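Local coordinates for high affinity transport system protein p37 (Mycoplasma hyorhinis, PDB 3EKI) that binds thiamine diphosphate as the extracytoplasmic lipoprotein of a high-affinity transport system in the mycoplasma cell membrane, at residues A[195-207]-A[309-321]. Sequence-based numbering, arbitrary orientation. Where two conformers were deposited one is given.
Sequences HKWNGNVYQSVYD and EGSFAWTHNKSAT. With TPP (thiamine diphosphate), chain B.
Y202 lays the edge of its ring along the backbone of 312-317, joining two loops beside the thiamine diphosphate pocket in this periplasmic-binding-protein-like fold. Its backbone N-H donates to A313 O (2.8 Å), almost straight at 169°. With CG anti to the carbonyl carbon (chi1 -70°), the phenol runs on past T315 O, 3.3 Å from Y202 CE2. Y202 OH accepts from N317 N at 2.9 Å. Water 2 links the same hydroxyl to N317 OD1, while N317 ND2 is held by the carbonyls of Y187 and W190. W197 covers one face of the Y202 ring with CE3 and turns its own face to H316: the imidazole, held at NE2 by D192, stacks on the five-membered ring, planes 23° apart, and H316 CB makes a CH-pi contact with the six-membered ring. A313 CB touches both V205 CG2 (3.5 Å) and Y206 OH (3.4 Å), which reach it roughly at right angles. The next residue, W314, lies flat against the aminopyrimidine, its CE3 3.3 Å from C6' of thiamine diphosphate. On the other loop, V201 CG1 meets the pyrimidine methyl CM2, and N200, whose ND2 bonds to P377 O, places OD1 3.2 Å from the same CM2.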
loop_
_atom_site.group_PDB
_atom_site.type_symbol
_atom_site.label_atom_id
_atom_site.label_comp_id
_atom_site.label_asym_id
_atom_site.label_seq_id
_atom_site.Cartn_x
_atom_site.Cartn_y
_atom_site.Cartn_z
ATOM N N HIS A 195 20.199 2.070 -10.363
ATOM C CA HIS A 195 18.745 2.089 -10.187
ATOM C C HIS A 195 18.261 3.311 -9.403
ATOM O O HIS A 195 17.101 3.394 -8.954
ATOM C CB HIS A 195 18.281 0.767 -9.558
ATOM C CG HIS A 195 18.219 -0.331 -10.592
ATOM N ND1 HIS A 195 19.356 -0.907 -11.125
ATOM C CD2 HIS A 195 17.172 -0.935 -11.190
ATOM C CE1 HIS A 195 18.991 -1.822 -12.001
ATOM N NE2 HIS A 195 17.668 -1.882 -12.065
ATOM N N LYS A 196 19.104 4.326 -9.245
ATOM C CA LYS A 196 18.788 5.617 -8.637
ATOM C C LYS A 196 18.094 5.512 -7.280
ATOM O O LYS A 196 17.014 6.065 -7.056
ATOM C CB LYS A 196 17.972 6.427 -9.646
ATOM C CG LYS A 196 18.730 6.693 -10.944
ATOM C CD LYS A 196 17.790 7.110 -12.059
ATOM C CE LYS A 196 18.501 7.932 -13.128
ATOM N NZ LYS A 196 17.940 7.660 -14.486
ATOM N N TRP A 197 18.713 4.798 -6.359
ATOM C CA TRP A 197 18.269 4.716 -4.989
ATOM C C TRP A 197 18.388 6.109 -4.361
ATOM O O TRP A 197 19.444 6.733 -4.472
ATOM C CB TRP A 197 19.098 3.708 -4.213
ATOM C CG TRP A 197 18.728 3.610 -2.774
ATOM C CD1 TRP A 197 19.411 4.053 -1.685
ATOM C CD2 TRP A 197 17.536 2.998 -2.280
ATOM N NE1 TRP A 197 18.710 3.757 -0.537
ATOM C CE2 TRP A 197 17.552 3.106 -0.887
ATOM C CE3 TRP A 197 16.471 2.376 -2.930
ATOM C CZ2 TRP A 197 16.523 2.608 -0.092
ATOM C CZ3 TRP A 197 15.450 1.881 -2.131
ATOM C CH2 TRP A 197 15.487 1.999 -0.747
ATOM N N ASN A 198 17.344 6.604 -3.720
ATOM C CA ASN A 198 17.429 7.955 -3.140
ATOM C C ASN A 198 17.275 7.910 -1.621
ATOM O O ASN A 198 16.960 8.936 -1.020
ATOM C CB ASN A 198 16.361 8.848 -3.738
ATOM C CG ASN A 198 14.948 8.419 -3.371
ATOM O OD1 ASN A 198 14.733 7.426 -2.670
ATOM N ND2 ASN A 198 13.979 9.181 -3.871
ATOM N N GLY A 199 17.480 6.728 -1.061
ATOM C CA GLY A 199 17.317 6.432 0.347
ATOM C C GLY A 199 15.913 5.937 0.682
ATOM O O GLY A 199 15.728 5.343 1.750
ATOM N N ASN A 200 14.993 6.207 -0.224
ATOM C CA ASN A 200 13.585 5.871 -0.142
ATOM C C ASN A 200 13.146 4.751 -1.091
ATOM O O ASN A 200 12.631 3.715 -0.665
ATOM C CB ASN A 200 12.783 7.142 -0.445
ATOM C CG ASN A 200 11.311 6.962 -0.146
ATOM O OD1 ASN A 200 10.965 6.259 0.807
ATOM N ND2 ASN A 200 10.468 7.591 -0.941
ATOM N N VAL A 201 13.334 4.975 -2.384
ATOM C CA VAL A 201 12.999 4.081 -3.469
ATOM C C VAL A 201 14.116 4.044 -4.524
ATOM O O VAL A 201 14.950 4.943 -4.620
ATOM C CB VAL A 201 11.729 4.493 -4.239
ATOM C CG1 VAL A 201 10.535 4.608 -3.295
ATOM C CG2 VAL A 201 11.951 5.780 -4.987
ATOM N N TYR A 202 14.056 2.973 -5.308
ATOM C CA TYR A 202 14.792 2.925 -6.569
ATOM C C TYR A 202 14.015 3.665 -7.631
ATOM O O TYR A 202 13.048 3.197 -8.240
ATOM C CB TYR A 202 15.002 1.466 -6.955
ATOM C CG TYR A 202 15.949 0.667 -6.135
ATOM C CD1 TYR A 202 17.319 0.948 -6.243
ATOM C CD2 TYR A 202 15.578 -0.352 -5.265
ATOM C CE1 TYR A 202 18.229 0.239 -5.507
ATOM C CE2 TYR A 202 16.488 -1.074 -4.521
ATOM C CZ TYR A 202 17.837 -0.765 -4.651
ATOM O OH TYR A 202 18.747 -1.480 -3.929
ATOM N N GLN A 203 14.398 4.932 -7.885
ATOM C CA GLN A 203 13.600 5.781 -8.754
ATOM C C GLN A 203 13.501 5.271 -10.176
ATOM O O GLN A 203 12.542 5.616 -10.860
ATOM C CB GLN A 203 14.159 7.211 -8.767
ATOM C CG GLN A 203 14.281 7.809 -7.366
ATOM C CD GLN A 203 14.917 9.198 -7.481
ATOM O OE1 GLN A 203 14.235 10.215 -7.571
ATOM N NE2 GLN A 203 16.245 9.225 -7.478
ATOM N N SER A 204 14.477 4.459 -10.629
ATOM C CA SER A 204 14.441 4.053 -12.021
ATOM C C SER A 204 13.269 3.149 -12.353
ATOM O O SER A 204 13.017 2.932 -13.542
ATOM C CB SER A 204 15.716 3.291 -12.417
ATOM O OG SER A 204 16.864 3.792 -11.781
ATOM N N VAL A 205 12.587 2.604 -11.345
ATOM C CA VAL A 205 11.466 1.704 -11.660
ATOM C C VAL A 205 10.119 2.418 -11.688
ATOM O O VAL A 205 9.054 1.825 -11.838
ATOM C CB VAL A 205 11.410 0.512 -10.693
ATOM C CG1 VAL A 205 12.604 -0.412 -10.932
ATOM C CG2 VAL A 205 11.358 0.960 -9.252
ATOM N N TYR A 206 10.130 3.753 -11.588
ATOM C CA TYR A 206 8.937 4.563 -11.599
ATOM C C TYR A 206 8.860 5.570 -12.740
ATOM O O TYR A 206 9.886 6.009 -13.268
ATOM C CB TYR A 206 8.881 5.393 -10.311
ATOM C CG TYR A 206 8.807 4.630 -9.027
ATOM C CD1 TYR A 206 9.915 4.131 -8.373
ATOM C CD2 TYR A 206 7.549 4.430 -8.441
ATOM C CE1 TYR A 206 9.797 3.441 -7.179
ATOM C CE2 TYR A 206 7.415 3.741 -7.257
ATOM C CZ TYR A 206 8.540 3.245 -6.630
ATOM O OH TYR A 206 8.418 2.567 -5.449
ATOM N N ASP A 207 7.640 5.951 -13.056
ATOM C CA ASP A 207 7.339 7.037 -13.963
ATOM C C ASP A 207 6.601 8.137 -13.182
ATOM O O ASP A 207 5.366 8.114 -13.125
ATOM C CB ASP A 207 6.523 6.635 -15.173
ATOM C CG ASP A 207 6.298 7.804 -16.121
ATOM O OD1 ASP A 207 6.780 8.917 -15.848
ATOM O OD2 ASP A 207 5.628 7.607 -17.161
ATOM N N GLU A 309 2.656 -5.311 -5.016
ATOM C CA GLU A 309 3.310 -5.182 -6.315
ATOM C C GLU A 309 4.540 -4.294 -6.168
ATOM O O GLU A 309 4.498 -3.189 -5.639
ATOM C CB GLU A 309 2.360 -4.636 -7.360
ATOM C CG GLU A 309 3.043 -4.435 -8.707
ATOM C CD GLU A 309 2.172 -3.774 -9.745
ATOM O OE1 GLU A 309 1.722 -2.617 -9.541
ATOM O OE2 GLU A 309 1.959 -4.423 -10.791
ATOM N N GLY A 310 5.674 -4.774 -6.665
ATOM C CA GLY A 310 6.884 -3.981 -6.711
ATOM C C GLY A 310 7.488 -3.598 -5.383
ATOM O O GLY A 310 8.198 -2.583 -5.346
ATOM N N SER A 311 7.261 -4.376 -4.329
ATOM C CA SER A 311 7.804 -4.088 -3.008
ATOM C C SER A 311 9.319 -3.965 -3.039
ATOM O O SER A 311 9.919 -3.269 -2.219
ATOM C CB SER A 311 7.353 -5.176 -2.035
ATOM O OG SER A 311 7.673 -6.472 -2.448
ATOM N N PHE A 312 9.983 -4.611 -4.005
ATOM C CA PHE A 312 11.439 -4.502 -4.115
ATOM C C PHE A 312 11.872 -3.065 -4.392
ATOM O O PHE A 312 12.989 -2.633 -4.119
ATOM C CB PHE A 312 11.948 -5.466 -5.194
ATOM C CG PHE A 312 11.231 -5.361 -6.520
ATOM C CD1 PHE A 312 11.538 -4.335 -7.412
ATOM C CD2 PHE A 312 10.252 -6.280 -6.900
ATOM C CE1 PHE A 312 10.896 -4.216 -8.620
ATOM C CE2 PHE A 312 9.601 -6.146 -8.110
ATOM C CZ PHE A 312 9.904 -5.116 -8.974
ATOM N N ALA A 313 10.979 -2.264 -4.958
ATOM C CA ALA A 313 11.281 -0.894 -5.349
ATOM C C ALA A 313 11.554 -0.007 -4.139
ATOM O O ALA A 313 12.278 0.985 -4.337
ATOM C CB ALA A 313 10.163 -0.286 -6.175
ATOM N N TRP A 314 11.053 -0.311 -2.965
ATOM C CA TRP A 314 11.382 0.454 -1.774
ATOM C C TRP A 314 12.158 -0.344 -0.754
ATOM O O TRP A 314 12.178 -0.013 0.445
ATOM C CB TRP A 314 10.098 0.998 -1.158
ATOM C CG TRP A 314 9.035 0.054 -0.731
ATOM C CD1 TRP A 314 8.979 -0.654 0.432
ATOM C CD2 TRP A 314 7.852 -0.286 -1.472
ATOM N NE1 TRP A 314 7.834 -1.416 0.454
ATOM C CE2 TRP A 314 7.131 -1.207 -0.695
ATOM C CE3 TRP A 314 7.347 0.107 -2.712
ATOM C CZ2 TRP A 314 5.916 -1.757 -1.110
ATOM C CZ3 TRP A 314 6.143 -0.445 -3.115
ATOM C CH2 TRP A 314 5.456 -1.348 -2.331
ATOM N N THR A 315 12.807 -1.415 -1.206
ATOM C CA THR A 315 13.534 -2.345 -0.365
ATOM C C THR A 315 14.989 -2.304 -0.837
ATOM O O THR A 315 15.290 -2.743 -1.938
ATOM C CB THR A 315 12.999 -3.783 -0.445
ATOM O OG1 THR A 315 11.608 -3.810 -0.043
ATOM C CG2 THR A 315 13.758 -4.711 0.489
ATOM N N HIS A 316 15.872 -1.745 -0.028
ATOM C CA HIS A 316 17.258 -1.598 -0.460
ATOM C C HIS A 316 17.912 -2.955 -0.525
ATOM O O HIS A 316 17.813 -3.774 0.389
ATOM C CB HIS A 316 17.943 -0.699 0.566
ATOM C CG HIS A 316 19.287 -0.237 0.098
ATOM N ND1 HIS A 316 20.376 -0.181 0.949
ATOM C CD2 HIS A 316 19.717 0.192 -1.101
ATOM C CE1 HIS A 316 21.418 0.258 0.277
ATOM N NE2 HIS A 316 21.057 0.496 -0.974
ATOM N N ASN A 317 18.615 -3.266 -1.616
ATOM C CA ASN A 317 19.095 -4.645 -1.707
ATOM C C ASN A 317 20.284 -4.885 -0.791
ATOM O O ASN A 317 20.636 -6.041 -0.557
ATOM C CB ASN A 317 19.394 -4.977 -3.164
ATOM C CG ASN A 317 20.545 -4.221 -3.774
ATOM O OD1 ASN A 317 21.173 -3.364 -3.167
ATOM N ND2 ASN A 317 20.831 -4.550 -5.022
ATOM N N LYS A 318 20.883 -3.817 -0.260
ATOM C CA LYS A 318 21.991 -3.958 0.664
ATOM C C LYS A 318 21.510 -4.178 2.101
ATOM O O LYS A 318 22.364 -4.357 2.975
ATOM C CB LYS A 318 22.895 -2.720 0.651
ATOM C CG LYS A 318 23.489 -2.272 -0.661
ATOM C CD LYS A 318 24.199 -3.366 -1.427
ATOM C CE LYS A 318 23.959 -3.260 -2.923
ATOM N NZ LYS A 318 23.918 -4.598 -3.579
ATOM N N SER A 319 20.205 -4.158 2.345
ATOM C CA SER A 319 19.724 -4.351 3.713
ATOM C C SER A 319 20.278 -5.607 4.360
ATOM O O SER A 319 20.428 -6.678 3.777
ATOM C CB SER A 319 18.190 -4.410 3.739
ATOM O OG SER A 319 17.789 -5.207 4.847
ATOM N N ALA A 320 20.598 -5.518 5.651
ATOM C CA ALA A 320 21.233 -6.620 6.353
ATOM C C ALA A 320 20.331 -7.843 6.415
ATOM O O ALA A 320 20.831 -8.936 6.679
ATOM C CB ALA A 320 21.601 -6.227 7.776
ATOM N N THR A 321 19.045 -7.624 6.192
ATOM C CA THR A 321 18.112 -8.747 6.184
ATOM C C THR A 321 18.269 -9.597 4.923
ATOM O O THR A 321 17.638 -10.651 4.824
ATOM C CB THR A 321 16.646 -8.284 6.241
ATOM O OG1 THR A 321 16.362 -7.580 5.028
ATOM C CG2 THR A 321 16.421 -7.313 7.386
HETATM N "N1'" TPP B . 6.539 3.349 -1.329
HETATM C "C2'" TPP B . 7.345 3.718 -0.303
HETATM C CM2 TPP B . 8.431 4.767 -0.562
HETATM N "N3'" TPP B . 7.188 3.183 0.921
HETATM C "C4'" TPP B . 6.147 2.338 1.149
HETATM N "N4'" TPP B . 5.959 1.888 2.392
HETATM C "C5'" TPP B . 5.338 1.898 0.092
HETATM C "C6'" TPP B . 5.581 2.440 -1.164
HETATM C "C7'" TPP B . 4.198 0.877 0.219
HETATM N N3 TPP B . 2.871 1.428 0.547
HETATM C C2 TPP B . 2.657 2.523 1.277
HETATM S S1 TPP B . 0.937 2.821 1.385
HETATM C C5 TPP B . 0.562 1.400 0.440
HETATM C C4 TPP B . 1.748 0.735 0.192
HETATM C CM4 TPP B . 1.826 -0.442 -0.804
HETATM C C6 TPP B . -0.859 0.909 0.143
HETATM C C7 TPP B . -1.471 0.251 1.382
HETATM O O7 TPP B . -0.711 -0.931 1.708
HETATM P PA TPP B . -0.652 -1.609 3.145
HETATM O O1A TPP B . 0.469 -2.580 3.159
HETATM O O2A TPP B . -0.592 -0.559 4.218
HETATM O O3A TPP B . -2.048 -2.299 3.401
HETATM P PB TPP B . -2.474 -3.786 2.970
HETATM O O1B TPP B . -2.446 -3.914 1.478
HETATM O O2B TPP B . -3.937 -3.930 3.550
HETATM O O3B TPP B . -1.568 -4.846 3.729
HETATM O O HOH W 1 12.252 2.483 1.684
HETATM O O HOH W 2 21.273 -0.783 -4.464
#